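Long-range contacts in beta-1,4-mannanase (Caldicellulosiruptor saccharolyticus, PDB 1PMH), which binds mannohexaose through a family 27 carbohydrate-binding module and so probably helps keep a mannan-hydrolysing enzyme on its polysaccharide substrate: residues P42-A47 / Y174-R179; F87-P92 / T138-A143. All coordinates share one frame; numbering follows the deposited sequence.

Interaction 1: residues P42-A47 / Y174-R179; sequences PGNKYA and YLDNVR. With CA (calcium ion), chain C.
N44 and D176 both carry CG trans to the backbone N (chi1 -172° and -154°), and these torsions send an amide and a carboxylate from opposing directions to the same calcium ion. N44 gives its OD1, 2.4 Å from the calcium. D176 chelates the ion with both carboxylate oxygens, OD1 lying at 2.5 Å. Y46 contributes its main-chain O at 2.3 Å, while its phenol ring leads away from strand 174-179.

The calcium explains why several oxygens can crowd together: Y46 O and D176 OD2 are 3.2 Å apart, a spacing that the shared cation makes tolerable. The amide of N44 does double duty, since its ND2 donates to D176 OD2 at 3.0 Å. That bond lies in the amide plane but reaches the oxygen from above the carboxylate plane, the two planes being 52° apart. On the other oxygen, N177 N donates to D176 OD1 at 2.9 Å, so these two bonds, with the two-oxygen grip on the calcium, help to fix the rotation of the carboxylate. N177 OD1 accepts from the calcium-bound water at 2.7 Å, acting as a second-shell residue, and its ND2 hydrogen-bonds E88 OE2 in one conformer of E88.

D10 O and E12 OE2 complete seven-fold coordination. A loop pinned to a strand through such an oxygen-rich shell is characteristic of the structural calcium sites of beta-sandwich carbohydrate-binding modules.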
# COMPACT_ATOMS: atom_id res chain seq x y z
N PRO A 42 -19.45 6.29 -4.34
CA PRO A 42 -20.51 5.29 -4.10
C PRO A 42 -19.93 3.96 -3.65
O PRO A 42 -19.06 3.37 -4.28
CB PRO A 42 -21.25 5.26 -5.44
CG PRO A 42 -21.02 6.63 -5.96
CD PRO A 42 -19.60 6.97 -5.63
N GLY A 43 -20.41 3.49 -2.50
CA GLY A 43 -20.01 2.21 -1.96
C GLY A 43 -18.59 2.17 -1.43
O GLY A 43 -18.11 1.10 -1.13
N ASN A 44 -17.93 3.31 -1.27
CA ASN A 44 -16.53 3.31 -0.86
C ASN A 44 -16.23 4.63 -0.16
O ASN A 44 -15.86 5.62 -0.77
CB ASN A 44 -15.63 3.13 -2.05
CG ASN A 44 -14.19 2.94 -1.61
OD1 ASN A 44 -13.86 3.12 -0.42
ND2 ASN A 44 -13.30 2.66 -2.54
N LYS A 45 -16.46 4.62 1.14
CA LYS A 45 -16.42 5.85 1.94
C LYS A 45 -15.03 6.23 2.47
O LYS A 45 -14.72 7.42 2.59
CB LYS A 45 -17.34 5.73 3.14
CG LYS A 45 -17.49 6.97 4.00
CD LYS A 45 -18.70 6.73 4.88
CE LYS A 45 -19.04 7.86 5.79
NZ LYS A 45 -20.45 7.66 6.29
N TYR A 46 -14.20 5.22 2.74
CA TYR A 46 -12.95 5.44 3.44
C TYR A 46 -11.75 4.87 2.70
O TYR A 46 -11.84 3.84 2.05
CB TYR A 46 -12.97 4.78 4.83
CG TYR A 46 -14.04 5.28 5.79
CD1 TYR A 46 -13.88 6.47 6.51
CD2 TYR A 46 -15.21 4.56 5.99
CE1 TYR A 46 -14.88 6.93 7.39
CE2 TYR A 46 -16.20 4.98 6.88
CZ TYR A 46 -16.01 6.15 7.56
OH TYR A 46 -16.97 6.59 8.45
N ALA A 47 -10.58 5.48 2.91
CA ALA A 47 -9.31 5.01 2.40
C ALA A 47 -8.24 5.32 3.41
O ALA A 47 -8.42 6.17 4.27
CB ALA A 47 -9.00 5.63 1.06
N TYR A 174 -2.72 7.42 -1.05
CA TYR A 174 -3.80 6.65 -0.44
C TYR A 174 -3.69 5.20 -0.86
O TYR A 174 -3.34 4.87 -1.99
CB TYR A 174 -5.18 7.18 -0.81
CG TYR A 174 -5.42 8.64 -0.54
CD1 TYR A 174 -4.95 9.62 -1.40
CD2 TYR A 174 -6.17 9.06 0.57
CE1 TYR A 174 -5.20 10.98 -1.17
CE2 TYR A 174 -6.38 10.42 0.81
CZ TYR A 174 -5.91 11.37 -0.04
OH TYR A 174 -6.13 12.71 0.14
N LEU A 175 -4.05 4.32 0.05
CA LEU A 175 -4.24 2.91 -0.23
C LEU A 175 -5.69 2.55 0.04
O LEU A 175 -6.32 3.04 0.98
CB LEU A 175 -3.37 2.02 0.63
CG LEU A 175 -1.91 2.02 0.35
CD1 LEU A 175 -1.20 1.16 1.39
CD2 LEU A 175 -1.61 1.48 -1.04
N ASP A 176 -6.22 1.65 -0.77
CA ASP A 176 -7.56 1.11 -0.51
C ASP A 176 -7.63 -0.29 -1.09
O ASP A 176 -6.83 -0.70 -1.94
CB ASP A 176 -8.65 2.02 -1.10
CG ASP A 176 -10.00 1.93 -0.41
OD1 ASP A 176 -10.17 1.13 0.52
OD2 ASP A 176 -10.91 2.67 -0.80
N ASN A 177 -8.67 -1.00 -0.65
CA ASN A 177 -8.99 -2.30 -1.23
C ASN A 177 -7.78 -3.21 -1.30
O ASN A 177 -7.49 -3.84 -2.33
CB ASN A 177 -9.66 -2.11 -2.58
CG ASN A 177 -11.00 -1.43 -2.43
OD1 ASN A 177 -11.69 -1.58 -1.42
ND2 ASN A 177 -11.40 -0.67 -3.43
N VAL A 178 -7.12 -3.32 -0.15
CA VAL A 178 -6.02 -4.28 -0.04
C VAL A 178 -6.66 -5.62 0.27
O VAL A 178 -7.34 -5.74 1.26
CB VAL A 178 -5.05 -3.83 1.06
CG1 VAL A 178 -3.98 -4.91 1.27
CG2 VAL A 178 -4.43 -2.46 0.72
N ARG A 179 -6.45 -6.60 -0.60
CA ARG A 179 -7.13 -7.88 -0.49
C ARG A 179 -6.12 -9.01 -0.61
O ARG A 179 -5.25 -9.02 -1.49
CB ARG A 179 -8.21 -8.05 -1.57
CG ARG A 179 -9.30 -7.01 -1.45
CD ARG A 179 -10.50 -7.36 -2.27
NE ARG A 179 -10.17 -7.11 -3.66
CZ ARG A 179 -11.01 -7.41 -4.65
NH1 ARG A 179 -12.14 -8.05 -4.40
NH2 ARG A 179 -10.66 -7.11 -5.89
CA CA C . -12.48 1.89 1.06
O HOH W 1 -13.35 0.15 -0.21

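Interaction 2: residues F87-P92 / T138-A143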
# COMPACT_ATOMS: atom_id res chain seq x y z
N PHE A 87 -4.19 -4.53 -4.48
CA PHE A 87 -4.33 -3.24 -3.83
C PHE A 87 -4.60 -2.17 -4.87
O PHE A 87 -4.31 -2.35 -6.06
CB PHE A 87 -3.06 -2.90 -3.04
CG PHE A 87 -1.88 -2.69 -3.93
CD1 PHE A 87 -1.62 -1.42 -4.45
CD2 PHE A 87 -1.12 -3.76 -4.36
CE1 PHE A 87 -0.65 -1.24 -5.40
CE2 PHE A 87 -0.11 -3.55 -5.31
CZ PHE A 87 0.12 -2.30 -5.80
N GLU A 88 -5.12 -1.03 -4.39
CA GLU A 88 -5.24 0.18 -5.17
C GLU A 88 -4.50 1.28 -4.43
O GLU A 88 -4.66 1.45 -3.22
CB GLU A 88 -6.73 0.58 -5.35
CG GLU A 88 -7.56 -0.45 -6.10
CD GLU A 88 -9.02 -0.06 -6.28
OE1 GLU A 88 -9.24 0.92 -6.99
OE2 GLU A 88 -9.91 -0.79 -5.80
N MSE A 89 -3.77 2.07 -5.20
CA MSE A 89 -2.97 3.18 -4.69
C MSE A 89 -3.31 4.42 -5.48
O MSE A 89 -3.43 4.35 -6.70
CB MSE A 89 -1.52 2.78 -4.86
CG MSE A 89 -0.55 3.78 -4.39
SE MSE A 89 1.28 3.23 -4.82
CE MSE A 89 1.31 1.71 -4.09
N PHE A 90 -3.45 5.56 -4.79
CA PHE A 90 -3.92 6.80 -5.39
C PHE A 90 -2.96 7.92 -5.01
O PHE A 90 -2.70 8.12 -3.82
CB PHE A 90 -5.33 7.20 -4.89
CG PHE A 90 -6.36 6.10 -5.03
CD1 PHE A 90 -6.41 5.04 -4.18
CD2 PHE A 90 -7.31 6.18 -6.03
CE1 PHE A 90 -7.31 4.02 -4.33
CE2 PHE A 90 -8.24 5.16 -6.19
CZ PHE A 90 -8.20 4.08 -5.34
N ILE A 91 -2.53 8.71 -5.98
CA ILE A 91 -1.67 9.86 -5.70
C ILE A 91 -2.28 11.04 -6.45
O ILE A 91 -2.50 10.96 -7.65
CB ILE A 91 -0.21 9.66 -6.15
CG1 ILE A 91 0.34 8.28 -5.77
CG2 ILE A 91 0.62 10.77 -5.55
CD1 ILE A 91 0.23 7.20 -6.83
N PRO A 92 -2.55 12.17 -5.76
CA PRO A 92 -3.08 13.37 -6.45
C PRO A 92 -2.23 13.68 -7.69
O PRO A 92 -1.03 13.93 -7.59
CB PRO A 92 -2.95 14.45 -5.39
CG PRO A 92 -3.01 13.76 -4.14
CD PRO A 92 -2.40 12.43 -4.32
N THR A 138 -3.47 9.78 -10.00
CA THR A 138 -2.77 8.61 -10.54
C THR A 138 -3.20 7.41 -9.74
O THR A 138 -3.10 7.44 -8.51
CB THR A 138 -1.26 8.84 -10.34
OG1 THR A 138 -0.85 10.04 -10.98
CG2 THR A 138 -0.45 7.66 -10.79
N VAL A 139 -3.70 6.37 -10.42
CA VAL A 139 -4.18 5.18 -9.75
C VAL A 139 -3.43 3.97 -10.25
O VAL A 139 -3.34 3.69 -11.45
CB VAL A 139 -5.66 5.02 -10.02
CG1 VAL A 139 -6.20 3.75 -9.35
CG2 VAL A 139 -6.43 6.27 -9.55
N ILE A 140 -2.87 3.23 -9.31
CA ILE A 140 -2.14 1.98 -9.52
C ILE A 140 -2.96 0.89 -8.89
O ILE A 140 -3.26 0.93 -7.71
CB ILE A 140 -0.74 2.05 -8.92
CG1 ILE A 140 0.04 3.12 -9.69
CG2 ILE A 140 -0.03 0.69 -9.00
CD1 ILE A 140 1.34 3.46 -9.12
N HIS A 141 -3.34 -0.07 -9.70
CA HIS A 141 -4.16 -1.19 -9.26
C HIS A 141 -3.47 -2.45 -9.75
O HIS A 141 -3.42 -2.71 -10.96
CB HIS A 141 -5.56 -1.07 -9.86
CG HIS A 141 -6.52 -2.12 -9.41
ND1 HIS A 141 -7.80 -2.21 -9.92
CD2 HIS A 141 -6.43 -3.06 -8.45
CE1 HIS A 141 -8.47 -3.09 -9.19
NE2 HIS A 141 -7.62 -3.76 -8.44
N LYS A 142 -2.94 -3.26 -8.83
CA LYS A 142 -2.14 -4.44 -9.19
C LYS A 142 -2.50 -5.57 -8.26
O LYS A 142 -2.96 -5.33 -7.16
CB LYS A 142 -0.62 -4.20 -9.02
CG LYS A 142 -0.02 -3.10 -9.85
CD LYS A 142 0.19 -3.53 -11.26
CE LYS A 142 1.07 -2.56 -12.04
NZ LYS A 142 0.75 -2.63 -13.51
N ALA A 143 -2.18 -6.77 -8.73
CA ALA A 143 -2.14 -7.96 -7.91
C ALA A 143 -0.82 -8.66 -8.11
O ALA A 143 -0.42 -8.85 -9.24
CB ALA A 143 -3.30 -8.90 -8.23
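Antiparallel strand pairing within one sheet of the jellyroll sandwich is the substance of this contact, which joins 87-92 to 138-143 with their directions 165° apart. Six backbone hydrogen bonds carry it, two each in the hydrogen-bonded pairs F87/K142, M89/I140 and I91/T138. The central pair is representative: M89 N reaches I140 O at 2.8 Å and I140 N reaches M89 O at 2.9 Å. CA atoms of the non-hydrogen-bonded residues make CA-H...O contacts to carbonyls of the adjoining pairs, as V139 CA does to M89 O at 3.2 Å.

The inner face is mostly apolar, the outer one mixed. F87, selenomethionine M89, I91, T138, I140 and K142 share the face turned to the opposite sheet, where Y105 covers M89, I140 and the lysine chain. F87 holds CG between its backbone N and carbonyl carbon (chi1 66°), which leans the ring over the neighbouring strand: CE1 packs on I140 CG2 at 4.1 Å and CE2 on K142 CB at 3.8 Å, with K142 N above one ring face.

On the other face, E88 has two conformers; in one of them CG makes a CH-pi contact 3.8 Å from the centroid of the H141 ring, 14° off its normal, so the contact may be only partly populated. The polar ends turn to outside partners, E88 OE2 in that conformer to N177 and H141 NE2 to E86. F90 CD2 lies alongside V139 CG2 in one conformer of V139.

Antiparallel pairing with a mostly apolar face packed on the second sheet is what a jellyroll beta-sandwich is built from.

In the fold
Interactions 1 and 2 show how one sheet can unite chain-distant elements. Their centres are about 11 Å apart, and strand 84-92 lies between 135-145 and 172-181, so it is the middle strand that joins them. Along the chain, interaction 2 is nested inside the loop closed by interaction 1. They meet directly: Y174 N lies 2.9 Å from F90 O, a probable hydrogen bond, and L175 packs against strand 84-92. The calcium site lies on the outer face of the same sheet, whose inner face, with L175 and V178, packs on the opposing sheet. Mannohexaose is bound by residues such as W60, W113 and R155, outside both contacts.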